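Local coordinates for protein major allergen Dau c 1 (Daucus carota, PDB 2WQL) that probably binds small hydrophobic ligands in an internal pocket, as other Bet v 1-family proteins do, and belongs to the pathogenesis-related proteins of plant defence, at residues 131-134 / 135-139. The protein carries 4 engineered substitutions. Residues are numbered along the deposited sequence; the frame is centred on the assembly and turned at random.
Sequences ENIK and FADAQ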
loop_
_atom_site.group_PDB
_atom_site.type_symbol
_atom_site.label_atom_id
_atom_site.label_comp_id
_atom_site.label_asym_id
_atom_site.label_seq_id
_atom_site.Cartn_x
_atom_site.Cartn_y
_atom_site.Cartn_z
ATOM N N GLU A 131 -17.093 -12.170 15.280
ATOM C CA GLU A 131 -18.199 -12.357 14.306
ATOM C C GLU A 131 -19.147 -11.150 14.285
ATOM O O GLU A 131 -19.627 -10.761 13.242
ATOM C CB GLU A 131 -18.960 -13.694 14.503
ATOM C CG GLU A 131 -20.043 -13.715 15.621
ATOM C CD GLU A 131 -21.110 -14.835 15.472
ATOM O OE1 GLU A 131 -21.812 -14.877 14.428
ATOM O OE2 GLU A 131 -21.287 -15.641 16.426
ATOM N N ASN A 132 -19.408 -10.544 15.427
ATOM C CA ASN A 132 -20.318 -9.391 15.474
ATOM C C ASN A 132 -19.691 -8.153 14.857
ATOM O O ASN A 132 -20.396 -7.322 14.282
ATOM C CB ASN A 132 -20.730 -9.074 16.910
ATOM C CG ASN A 132 -21.424 -10.217 17.573
ATOM O OD1 ASN A 132 -20.786 -11.150 18.045
ATOM N ND2 ASN A 132 -22.736 -10.167 17.608
ATOM N N ILE A 133 -18.372 -8.019 15.000
ATOM C CA ILE A 133 -17.647 -6.899 14.420
ATOM C C ILE A 133 -17.602 -7.030 12.884
ATOM O O ILE A 133 -17.820 -6.056 12.155
ATOM C CB ILE A 133 -16.227 -6.784 15.023
ATOM C CG1 ILE A 133 -16.318 -6.467 16.523
ATOM C CG2 ILE A 133 -15.418 -5.692 14.323
ATOM C CD1 ILE A 133 -15.008 -6.708 17.308
ATOM N N LYS A 134 -17.321 -8.227 12.400
ATOM C CA LYS A 134 -17.338 -8.476 10.959
ATOM C C LYS A 134 -18.717 -8.219 10.345
ATOM O O LYS A 134 -18.822 -7.698 9.230
ATOM C CB LYS A 134 -16.916 -9.908 10.635
ATOM C CG LYS A 134 -15.425 -10.200 10.767
ATOM C CD LYS A 134 -15.210 -11.738 10.639
ATOM C CE LYS A 134 -13.738 -12.155 10.734
ATOM N NZ LYS A 134 -13.567 -13.624 10.532
ATOM N N PHE A 135 -19.763 -8.593 11.068
ATOM C CA PHE A 135 -21.132 -8.351 10.615
ATOM C C PHE A 135 -21.379 -6.866 10.420
ATOM O O PHE A 135 -21.882 -6.442 9.385
ATOM C CB PHE A 135 -22.153 -8.894 11.616
ATOM C CG PHE A 135 -23.566 -8.646 11.208
ATOM C CD1 PHE A 135 -24.197 -9.496 10.316
ATOM C CD2 PHE A 135 -24.265 -7.549 11.688
ATOM C CE1 PHE A 135 -25.503 -9.264 9.909
ATOM C CE2 PHE A 135 -25.575 -7.314 11.286
ATOM C CZ PHE A 135 -26.191 -8.171 10.399
ATOM N N ALA A 136 -21.023 -6.086 11.431
ATOM C CA ALA A 136 -21.165 -4.634 11.379
ATOM C C ALA A 136 -20.414 -4.055 10.195
ATOM O O ALA A 136 -20.954 -3.224 9.477
ATOM C CB ALA A 136 -20.692 -4.005 12.675
ATOM N N ASP A 137 -19.184 -4.511 9.974
ATOM C CA ASP A 137 -18.369 -4.042 8.839
ATOM C C ASP A 137 -19.012 -4.318 7.478
ATOM O O ASP A 137 -18.999 -3.467 6.585
ATOM C CB ASP A 137 -16.983 -4.694 8.864
ATOM C CG ASP A 137 -16.082 -4.118 9.944
ATOM O OD1 ASP A 137 -16.455 -3.082 10.584
ATOM O OD2 ASP A 137 -14.978 -4.707 10.137
ATOM N N ALA A 138 -19.562 -5.519 7.330
ATOM C CA ALA A 138 -20.219 -5.913 6.095
ATOM C C ALA A 138 -21.420 -5.016 5.842
ATOM O O ALA A 138 -21.618 -4.533 4.726
ATOM C CB ALA A 138 -20.648 -7.337 6.151
ATOM N N GLN A 139 -22.204 -4.780 6.886
ATOM C CA GLN A 139 -23.455 -4.071 6.734
ATOM C C GLN A 139 -23.211 -2.575 6.501
ATOM O O GLN A 139 -23.915 -1.936 5.708
ATOM C CB GLN A 139 -24.319 -4.327 7.954
ATOM C CG GLN A 139 -25.702 -3.760 7.864
ATOM C CD GLN A 139 -26.722 -4.651 8.532
ATOM O OE1 GLN A 139 -27.151 -5.656 7.943
ATOM N NE2 GLN A 139 -27.131 -4.282 9.763
#
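D137 hydrogen-bonds through its backbone N to the carbonyl oxygen of I133 at 3.0 Å, one of four successive i to i+4 bonds by which 131-134 and 135-139 build a regular alpha-helix. A138 N to K134 O repeats that length, while F135 N to E131 O, at 3.1 Å, and A136 N to N132 O, at 3.2 Å, make up the other two.

The segment illustrates how one helix can serve several surroundings at once. I133 is buried, and one turn on D137 is partly exposed, on the same side of the helix toward strand 5-12, with I133 CG2 lying 4.3 Å from D137 OD2. The aspartate folds back over the preceding turn: with CG anti to its own carbonyl carbon (chi1 -74°), CG comes within 3.4 Å of I133 O. The carboxylate is not left without a partner, for OD2 accepts a hydrogen bond from H6 NE2, which probably fixes the group's rotation. F135, whose CG is anti to the backbone N (chi1 179°), carries its ring away from the preceding turn onto P63 and I64.

Looser surroundings belong to E131, which is exposed, and to the partly exposed N132 and K134, which leave the helix in different directions; the lysine runs out as an extended chain whose ammonium end leaves the turn behind.

All this lies near the start of the long C-terminal helix 130-153 of the Bet v 1 fold. I133 and D137 face strand 5-12 through H6 and L8, N132 touches the loop residue L92, and, despite their looser setting, E131 and K134 pack on I152 of the second subunit, as F135 and A138 do on its A149.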